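Local structure of hydrogenase maturation factor (Thermoanaerobacter tengcongensis, 3VTH) at residues 274-277 with 283-286; 305-310 with 366-371. The protein probably transfers the carbamoyl group of carbamoyl phosphate, with consumption of ATP, to the C-terminal cysteine of HypE during the maturation of [NiFe]-hydrogenases. All coordinates share one frame; numbering follows the deposited sequence.

Interaction 1: 274-277 with 283-286. With APC (diphosphomethylphosphonic acid adenosyl ester), chain F.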
ATOM      1  N   ARG A 274     -16.950  -0.746  -4.263  1.00 29.96           N
ATOM      2  CA  ARG A 274     -16.106  -0.917  -5.445  1.00 30.73           C
ATOM      3  C   ARG A 274     -14.686  -1.369  -5.073  1.00 29.00           C
ATOM      4  O   ARG A 274     -14.116  -2.241  -5.738  1.00 28.63           O
ATOM      5  CB  ARG A 274     -16.073   0.387  -6.246  1.00 32.53           C
ATOM      6  CG  ARG A 274     -15.340   0.324  -7.575  1.00 36.64           C
ATOM      7  CD  ARG A 274     -15.184   1.752  -8.142  1.00 45.39           C
ATOM      8  NE  ARG A 274     -13.819   2.284  -8.005  1.00 48.78           N
ATOM      9  CZ  ARG A 274     -13.326   2.946  -6.948  1.00 50.72           C
ATOM     10  NH1 ARG A 274     -14.057   3.201  -5.853  1.00 47.53           N
ATOM     11  NH2 ARG A 274     -12.066   3.369  -6.994  1.00 52.10           N
ATOM     12  N   LEU A 275     -14.119  -0.777  -4.015  1.00 27.20           N
ATOM     13  CA  LEU A 275     -12.772  -1.153  -3.559  1.00 26.20           C
ATOM     14  C   LEU A 275     -12.726  -2.594  -3.032  1.00 25.65           C
ATOM     15  O   LEU A 275     -11.781  -3.337  -3.322  1.00 24.16           O
ATOM     16  CB  LEU A 275     -12.249  -0.176  -2.494  1.00 25.53           C
ATOM     17  CG  LEU A 275     -12.010   1.277  -2.942  1.00 27.43           C
ATOM     18  CD1 LEU A 275     -11.496   2.111  -1.760  1.00 27.23           C
ATOM     19  CD2 LEU A 275     -11.010   1.344  -4.107  1.00 28.36           C
ATOM     20  N   LEU A 276     -13.752  -2.972  -2.265  1.00 25.71           N
ATOM     21  CA  LEU A 276     -13.866  -4.338  -1.711  1.00 25.92           C
ATOM     22  C   LEU A 276     -13.948  -5.411  -2.789  1.00 25.98           C
ATOM     23  O   LEU A 276     -13.277  -6.452  -2.706  1.00 26.25           O
ATOM     24  CB  LEU A 276     -15.103  -4.451  -0.825  1.00 25.95           C
ATOM     25  CG  LEU A 276     -15.007  -3.902   0.601  1.00 27.28           C
ATOM     26  CD1 LEU A 276     -16.416  -3.735   1.202  1.00 29.03           C
ATOM     27  CD2 LEU A 276     -14.148  -4.828   1.439  1.00 25.06           C
ATOM     28  N   LEU A 277     -14.770  -5.136  -3.796  1.00 26.90           N
ATOM     29  CA  LEU A 277     -15.060  -6.083  -4.871  1.00 27.77           C
ATOM     30  C   LEU A 277     -13.998  -6.123  -5.971  1.00 27.72           C
ATOM     31  O   LEU A 277     -13.963  -7.069  -6.743  1.00 27.53           O
ATOM     32  CB  LEU A 277     -16.432  -5.790  -5.497  1.00 28.91           C
ATOM     33  CG  LEU A 277     -17.671  -6.145  -4.646  1.00 30.69           C
ATOM     34  CD1 LEU A 277     -18.904  -5.461  -5.220  1.00 34.17           C
ATOM     35  CD2 LEU A 277     -17.917  -7.666  -4.547  1.00 31.16           C
ATOM     36  N   ILE A 283      -7.697  -5.202   1.877  1.00 22.81           N
ATOM     37  CA  ILE A 283      -8.382  -4.859   3.132  1.00 22.05           C
ATOM     38  C   ILE A 283      -8.882  -3.407   2.962  1.00 22.98           C
ATOM     39  O   ILE A 283      -8.131  -2.558   2.517  1.00 22.45           O
ATOM     40  CB  ILE A 283      -7.374  -4.908   4.303  1.00 22.31           C
ATOM     41  CG1 ILE A 283      -6.880  -6.355   4.532  1.00 20.80           C
ATOM     42  CG2 ILE A 283      -7.977  -4.282   5.591  1.00 20.15           C
ATOM     43  CD1 ILE A 283      -5.531  -6.441   5.245  1.00 20.54           C
ATOM     44  N   VAL A 284     -10.157  -3.143   3.272  1.00 22.81           N
ATOM     45  CA  VAL A 284     -10.678  -1.786   3.177  1.00 23.33           C
ATOM     46  C   VAL A 284     -11.090  -1.356   4.581  1.00 23.58           C
ATOM     47  O   VAL A 284     -11.792  -2.092   5.267  1.00 23.36           O
ATOM     48  CB  VAL A 284     -11.908  -1.699   2.225  1.00 23.92           C
ATOM     49  CG1 VAL A 284     -12.457  -0.258   2.131  1.00 24.30           C
ATOM     50  CG2 VAL A 284     -11.576  -2.252   0.826  1.00 24.22           C
ATOM     51  N   LEU A 285     -10.672  -0.157   4.983  1.00 23.87           N
ATOM     52  CA  LEU A 285     -11.044   0.377   6.290  1.00 25.10           C
ATOM     53  C   LEU A 285     -12.431   0.988   6.215  1.00 25.94           C
ATOM     54  O   LEU A 285     -12.682   1.906   5.428  1.00 26.35           O
ATOM     55  CB  LEU A 285     -10.022   1.410   6.797  1.00 24.46           C
ATOM     56  CG  LEU A 285      -8.570   0.906   6.849  1.00 24.65           C
ATOM     57  CD1 LEU A 285      -7.686   1.983   7.413  1.00 25.72           C
ATOM     58  CD2 LEU A 285      -8.428  -0.406   7.662  1.00 24.75           C
ATOM     59  N   LEU A 286     -13.316   0.488   7.072  1.00 26.90           N
ATOM     60  CA  LEU A 286     -14.738   0.827   7.033  1.00 27.82           C
ATOM     61  C   LEU A 286     -15.220   1.234   8.411  1.00 29.09           C
ATOM     62  O   LEU A 286     -14.792   0.645   9.397  1.00 29.07           O
ATOM     63  CB  LEU A 286     -15.547  -0.400   6.568  1.00 27.50           C
ATOM     64  CG  LEU A 286     -15.252  -0.956   5.171  1.00 27.94           C
ATOM     65  CD1 LEU A 286     -15.982  -2.276   4.996  1.00 28.22           C
ATOM     66  CD2 LEU A 286     -15.652   0.030   4.061  1.00 26.78           C
TER
HETATM   67  PG  APC F 804       3.178  -7.611  12.377  1.00 34.95           P
HETATM   68  O1G APC F 804       2.743  -8.652  11.377  1.00 33.49           O
HETATM   69  O2G APC F 804       2.457  -7.745  13.696  1.00 35.90           O
HETATM   70  O3G APC F 804       4.665  -7.480  12.536  1.00 32.93           O
HETATM   71  PB  APC F 804       1.562  -5.779  10.846  1.00 35.10           P
HETATM   72  O1B APC F 804       1.974  -6.275   9.496  1.00 33.46           O
HETATM   73  O2B APC F 804       1.377  -4.278  10.950  1.00 37.17           O
HETATM   74  O3B APC F 804       2.759  -6.139  11.859  1.00 34.11           O
HETATM   75  PA  APC F 804      -1.021  -7.459  10.229  1.00 31.84           P
HETATM   76  O1A APC F 804      -2.227  -7.959  10.989  1.00 30.81           O
HETATM   77  O2A APC F 804      -0.322  -8.476   9.402  1.00 32.04           O
HETATM   78  C3A APC F 804       0.086  -6.660  11.454  1.00 33.51           C
HETATM   79  O5' APC F 804      -1.438  -6.296   9.192  1.00 31.44           O
HETATM   80  C5' APC F 804      -2.734  -5.710   9.131  1.00 32.54           C
HETATM   81  C4' APC F 804      -2.571  -4.201   8.972  1.00 31.97           C
HETATM   82  O4' APC F 804      -3.885  -3.660   8.788  1.00 32.31           O
HETATM   83  C3' APC F 804      -1.989  -3.580  10.245  1.00 33.10           C
HETATM   84  O3' APC F 804      -1.021  -2.558   9.946  1.00 35.70           O
HETATM   85  C2' APC F 804      -3.189  -2.927  10.900  1.00 32.89           C
HETATM   86  O2' APC F 804      -2.823  -1.849  11.782  1.00 32.50           O
HETATM   87  C1' APC F 804      -4.061  -2.573   9.696  1.00 30.60           C
HETATM   88  N9  APC F 804      -5.432  -2.498  10.188  1.00 30.91           N
HETATM   89  C8  APC F 804      -6.257  -3.529  10.511  1.00 31.18           C
HETATM   90  N7  APC F 804      -7.435  -3.047  10.982  1.00 31.40           N
HETATM   91  C5  APC F 804      -7.355  -1.699  10.963  1.00 30.05           C
HETATM   92  C6  APC F 804      -8.231  -0.565  11.330  1.00 30.82           C
HETATM   93  N6  APC F 804      -9.472  -0.776  11.815  1.00 32.22           N
HETATM   94  N1  APC F 804      -7.752   0.687  11.159  1.00 30.61           N
HETATM   95  C2  APC F 804      -6.523   0.929  10.659  1.00 31.61           C
HETATM   96  N3  APC F 804      -5.659  -0.038  10.308  1.00 28.96           N
HETATM   97  C4  APC F 804      -6.029  -1.343  10.438  1.00 29.83           C

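Interaction 2: 305-310 with 366-371. With APC (diphosphomethylphosphonic acid adenosyl ester), chain F.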
ATOM      1  N   GLY A 305     -11.017  -3.185   9.511  1.00 26.83           N
ATOM      2  CA  GLY A 305     -10.350  -3.495   8.251  1.00 25.38           C
ATOM      3  C   GLY A 305     -10.948  -4.779   7.720  1.00 25.50           C
ATOM      4  O   GLY A 305     -10.853  -5.819   8.373  1.00 25.85           O
ATOM      5  N   VAL A 306     -11.586  -4.706   6.552  1.00 24.99           N
ATOM      6  CA  VAL A 306     -12.311  -5.861   6.010  1.00 25.88           C
ATOM      7  C   VAL A 306     -11.875  -6.184   4.594  1.00 25.39           C
ATOM      8  O   VAL A 306     -11.692  -5.290   3.786  1.00 25.47           O
ATOM      9  CB  VAL A 306     -13.851  -5.641   6.041  1.00 26.95           C
ATOM     10  CG1 VAL A 306     -14.596  -6.903   5.595  1.00 27.28           C
ATOM     11  CG2 VAL A 306     -14.299  -5.276   7.449  1.00 28.00           C
ATOM     12  N   MET A 307     -11.714  -7.472   4.309  1.00 25.87           N
ATOM     13  CA  MET A 307     -11.455  -7.944   2.964  1.00 25.89           C
ATOM     14  C   MET A 307     -12.442  -9.048   2.587  1.00 26.14           C
ATOM     15  O   MET A 307     -13.055  -9.712   3.454  1.00 25.79           O
ATOM     16  CB  MET A 307     -10.017  -8.476   2.856  1.00 25.82           C
ATOM     17  CG  MET A 307      -9.799  -9.803   3.622  1.00 30.12           C
ATOM     18  SD  MET A 307      -8.063 -10.254   3.852  1.00 39.57           S
ATOM     19  CE  MET A 307      -7.374  -9.620   2.327  1.00 33.47           C
ATOM     20  N   LEU A 308     -12.579  -9.253   1.288  1.00 25.62           N
ATOM     21  CA  LEU A 308     -13.399 -10.336   0.764  1.00 26.43           C
ATOM     22  C   LEU A 308     -12.462 -11.469   0.339  1.00 26.22           C
ATOM     23  O   LEU A 308     -11.256 -11.269   0.295  1.00 25.28           O
ATOM     24  CB  LEU A 308     -14.230  -9.821  -0.422  1.00 26.43           C
ATOM     25  CG  LEU A 308     -15.252  -8.723  -0.093  1.00 28.89           C
ATOM     26  CD1 LEU A 308     -16.035  -8.287  -1.337  1.00 29.30           C
ATOM     27  CD2 LEU A 308     -16.225  -9.180   1.002  1.00 28.26           C
ATOM     28  N   PRO A 309     -13.008 -12.660   0.029  1.00 26.90           N
ATOM     29  CA  PRO A 309     -12.179 -13.766  -0.460  1.00 26.76           C
ATOM     30  C   PRO A 309     -11.386 -13.352  -1.707  1.00 27.01           C
ATOM     31  O   PRO A 309     -11.917 -12.592  -2.546  1.00 27.24           O
ATOM     32  CB  PRO A 309     -13.216 -14.825  -0.849  1.00 27.57           C
ATOM     33  CG  PRO A 309     -14.367 -14.581   0.056  1.00 29.06           C
ATOM     34  CD  PRO A 309     -14.423 -13.059   0.172  1.00 28.49           C
ATOM     35  N   TYR A 310     -10.141 -13.820  -1.828  1.00 26.05           N
ATOM     36  CA  TYR A 310      -9.322 -13.474  -2.995  1.00 26.33           C
ATOM     37  C   TYR A 310      -8.686 -14.660  -3.716  1.00 26.59           C
ATOM     38  O   TYR A 310      -8.176 -14.513  -4.837  1.00 27.26           O
ATOM     39  CB  TYR A 310      -8.269 -12.392  -2.668  1.00 25.26           C
ATOM     40  CG  TYR A 310      -7.233 -12.747  -1.624  1.00 24.98           C
ATOM     41  CD1 TYR A 310      -7.439 -12.416  -0.274  1.00 25.23           C
ATOM     42  CD2 TYR A 310      -6.038 -13.401  -1.978  1.00 24.94           C
ATOM     43  CE1 TYR A 310      -6.490 -12.733   0.699  1.00 26.73           C
ATOM     44  CE2 TYR A 310      -5.071 -13.729  -1.006  1.00 24.92           C
ATOM     45  CZ  TYR A 310      -5.305 -13.377   0.326  1.00 26.13           C
ATOM     46  OH  TYR A 310      -4.385 -13.686   1.304  1.00 27.98           O
ATOM     47  N   ILE A 366       4.405 -11.038  -0.550  1.00 22.94           N
ATOM     48  CA  ILE A 366       3.767  -9.725  -0.592  1.00 22.44           C
ATOM     49  C   ILE A 366       2.581  -9.681   0.371  1.00 22.53           C
ATOM     50  O   ILE A 366       1.742 -10.566   0.368  1.00 23.00           O
ATOM     51  CB  ILE A 366       3.343  -9.330  -2.061  1.00 21.54           C
ATOM     52  CG1 ILE A 366       2.735  -7.926  -2.127  1.00 20.34           C
ATOM     53  CG2 ILE A 366       2.390 -10.382  -2.682  1.00 22.40           C
ATOM     54  CD1 ILE A 366       2.751  -7.291  -3.577  1.00 18.67           C
ATOM     55  N   ASP A 367       2.535  -8.659   1.219  1.00 22.28           N
ATOM     56  CA  ASP A 367       1.440  -8.526   2.181  1.00 23.05           C
ATOM     57  C   ASP A 367       0.121  -8.113   1.540  1.00 22.24           C
ATOM     58  O   ASP A 367       0.102  -7.609   0.423  1.00 22.57           O
ATOM     59  CB  ASP A 367       1.831  -7.495   3.246  1.00 23.21           C
ATOM     60  CG  ASP A 367       2.771  -8.075   4.277  1.00 25.41           C
ATOM     61  OD1 ASP A 367       2.346  -8.974   5.033  1.00 25.78           O
ATOM     62  OD2 ASP A 367       3.944  -7.653   4.309  1.00 29.49           O
ATOM     63  N   ASP A 368      -0.975  -8.288   2.268  1.00 21.66           N
ATOM     64  CA  ASP A 368      -2.252  -7.711   1.854  1.00 21.82           C
ATOM     65  C   ASP A 368      -2.157  -6.188   1.823  1.00 20.82           C
ATOM     66  O   ASP A 368      -1.465  -5.586   2.653  1.00 21.11           O
ATOM     67  CB  ASP A 368      -3.371  -8.116   2.826  1.00 21.62           C
ATOM     68  CG  ASP A 368      -3.589  -9.616   2.881  1.00 25.18           C
ATOM     69  OD1 ASP A 368      -3.228 -10.327   1.902  1.00 27.11           O
ATOM     70  OD2 ASP A 368      -4.105 -10.087   3.929  1.00 27.45           O
ATOM     71  N   SER A 369      -2.827  -5.577   0.851  1.00 19.99           N
ATOM     72  CA  SER A 369      -2.949  -4.120   0.800  1.00 20.78           C
ATOM     73  C   SER A 369      -4.008  -3.666   1.802  1.00 20.34           C
ATOM     74  O   SER A 369      -4.889  -4.442   2.168  1.00 20.87           O
ATOM     75  CB  SER A 369      -3.356  -3.660  -0.602  1.00 19.77           C
ATOM     76  OG  SER A 369      -2.289  -3.853  -1.509  1.00 20.97           O
ATOM     77  N   VAL A 370      -3.879  -2.428   2.263  1.00 21.03           N
ATOM     78  CA  VAL A 370      -4.860  -1.802   3.137  1.00 21.07           C
ATOM     79  C   VAL A 370      -5.227  -0.471   2.502  1.00 21.22           C
ATOM     80  O   VAL A 370      -4.362   0.348   2.217  1.00 21.48           O
ATOM     81  CB  VAL A 370      -4.310  -1.570   4.576  1.00 21.89           C
ATOM     82  CG1 VAL A 370      -5.379  -0.924   5.471  1.00 20.94           C
ATOM     83  CG2 VAL A 370      -3.821  -2.910   5.187  1.00 21.12           C
ATOM     84  N   THR A 371      -6.518  -0.263   2.269  1.00 21.63           N
ATOM     85  CA  THR A 371      -6.957   0.936   1.563  1.00 21.61           C
ATOM     86  C   THR A 371      -8.247   1.502   2.155  1.00 22.52           C
ATOM     87  O   THR A 371      -8.763   0.976   3.140  1.00 22.73           O
ATOM     88  CB  THR A 371      -7.078   0.690   0.052  1.00 21.65           C
ATOM     89  OG1 THR A 371      -7.069   1.957  -0.627  1.00 22.52           O
ATOM     90  CG2 THR A 371      -8.373  -0.082  -0.265  1.00 21.66           C
TER
HETATM   91  PG  APC F 804       3.178  -7.611  12.377  1.00 34.95           P
HETATM   92  O1G APC F 804       2.743  -8.652  11.377  1.00 33.49           O
HETATM   93  O2G APC F 804       2.457  -7.745  13.696  1.00 35.90           O
HETATM   94  O3G APC F 804       4.665  -7.480  12.536  1.00 32.93           O
HETATM   95  PB  APC F 804       1.562  -5.779  10.846  1.00 35.10           P
HETATM   96  O1B APC F 804       1.974  -6.275   9.496  1.00 33.46           O
HETATM   97  O2B APC F 804       1.377  -4.278  10.950  1.00 37.17           O
HETATM   98  O3B APC F 804       2.759  -6.139  11.859  1.00 34.11           O
HETATM   99  PA  APC F 804      -1.021  -7.459  10.229  1.00 31.84           P
HETATM  100  O1A APC F 804      -2.227  -7.959  10.989  1.00 30.81           O
HETATM  101  O2A APC F 804      -0.322  -8.476   9.402  1.00 32.04           O
HETATM  102  C3A APC F 804       0.086  -6.660  11.454  1.00 33.51           C
HETATM  103  O5' APC F 804      -1.438  -6.296   9.192  1.00 31.44           O
HETATM  104  C5' APC F 804      -2.734  -5.710   9.131  1.00 32.54           C
HETATM  105  C4' APC F 804      -2.571  -4.201   8.972  1.00 31.97           C
HETATM  106  O4' APC F 804      -3.885  -3.660   8.788  1.00 32.31           O
HETATM  107  C3' APC F 804      -1.989  -3.580  10.245  1.00 33.10           C
HETATM  108  O3' APC F 804      -1.021  -2.558   9.946  1.00 35.70           O
HETATM  109  C2' APC F 804      -3.189  -2.927  10.900  1.00 32.89           C
HETATM  110  O2' APC F 804      -2.823  -1.849  11.782  1.00 32.50           O
HETATM  111  C1' APC F 804      -4.061  -2.573   9.696  1.00 30.60           C
HETATM  112  N9  APC F 804      -5.432  -2.498  10.188  1.00 30.91           N
HETATM  113  C8  APC F 804      -6.257  -3.529  10.511  1.00 31.18           C
HETATM  114  N7  APC F 804      -7.435  -3.047  10.982  1.00 31.40           N
HETATM  115  C5  APC F 804      -7.355  -1.699  10.963  1.00 30.05           C
HETATM  116  C6  APC F 804      -8.231  -0.565  11.330  1.00 30.82           C
HETATM  117  N6  APC F 804      -9.472  -0.776  11.815  1.00 32.22           N
HETATM  118  N1  APC F 804      -7.752   0.687  11.159  1.00 30.61           N
HETATM  119  C2  APC F 804      -6.523   0.929  10.659  1.00 31.61           C
HETATM  120  N3  APC F 804      -5.659  -0.038  10.308  1.00 28.96           N
HETATM  121  C4  APC F 804      -6.029  -1.343  10.438  1.00 29.83           C
HETATM  122  O   HOH W   1      -4.775 -12.752   3.776  1.00 29.26           O

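Interaction 1: 274-277 with 283-286
Leu276 turns its CG anti to its own carbonyl carbon (chi1 -80°), and Val284 holds CG2 in the corresponding place, anti to its carbonyl carbon with CG1 anti to the backbone N (chi1 180°); these settings bring the two branched ends together between helix 270-277 and strand 283-287. The contact is a helix packed on one face of the mixed sheet of the YrdC/Sua5-like domain, and it illustrates how a sheet can divide its labour between two faces. No hydrogen bond joins the segments; the union is wholly apolar and all four touching residues are buried. Val284 is at the centre of the contact. Its CG2 meets Leu276 CD2 at 3.7 Å, with the side chains slanting past each other, and the same methyl also lies 4.0 Å from Leu275 CB. The valine thus rests against two consecutive residues of the helix. Two positions along the strand, Leu286 also sends its side chain to the helix and meets Leu276 tip to tip, CD1 to CD1. The two methyls of Leu276 are therefore divided between Val284 and Leu286. The alternation of the strand sends Ile283 and Leu285 to the opposite face, where bound diphosphomethylphosphonic acid adenosyl ester lies. Leu285 lays both methyls against one face of the adenine: CD2 approaches C6 of the nucleotide at 3.7 Å, and CD1 stands 3.6 Å from its C2.

Interaction 2: 305-310 with 366-371
Strand 303-307 and strand 370-374 run antiparallel but are separated by strand 283-287; with no backbone bond between 305-310 and 366-371, they meet through Met307 at the end of its strand and Tyr310 and Asp368 in adjoining loops. Met307 and Tyr310 both place CG between the backbone N and the carbonyl carbon (chi1 70° and 62°), which turns the thioether and the phenol toward Asp368. The methionine crosses the carboxylate nearly at a right angle, with CE 3.7 Å from Asp368 OD2. Tyr310 OH is 3.6 Å from Asp368 OD1, without a direct hydrogen bond, and the ring and carboxylate planes stand 76° apart. A water in the plane of the ring, at its edge, bridges phenol and carboxylate, 2.7 Å from Tyr310 OH and donating to Asp368 OD2 at 2.8 Å. Asp368 OD1 forms a salt bridge with Arg385, which also makes a cation-pi contact with Tyr310. Replacing Asp368 by an alanine is likely to cost Arg385 this salt bridge and the water the carboxylate it donates to. Asp367 binds magnesium in a structure of this protein, though not in this model. Beside this polar cluster, Gly305 and Val370 line the nucleotide pocket of the YrdC-like domain.

The two interactions lie with their centres about 8 Å apart in the YrdC-like domain and follow in series, 274-277 with 283-286 closing before 305-310 with 366-371 opens. Strand 283-287 is the common element, central between strand 303-307, antiparallel to it, and strand 370-374, parallel to it. Backbone hydrogen bonds join the two contacts directly, from Val284 N to Val306 O at 2.7 Å and between Ile283 O and Thr371 N at 2.8 Å. Interaction 1 fixes a helix to one face of this sheet, whereas interaction 2 brings the end of strand 303-307 and adjoining loops together, partly through a water. Together they show how three neighbouring strands contribute Leu285, Gly305 and Val370 to a single nucleotide pocket.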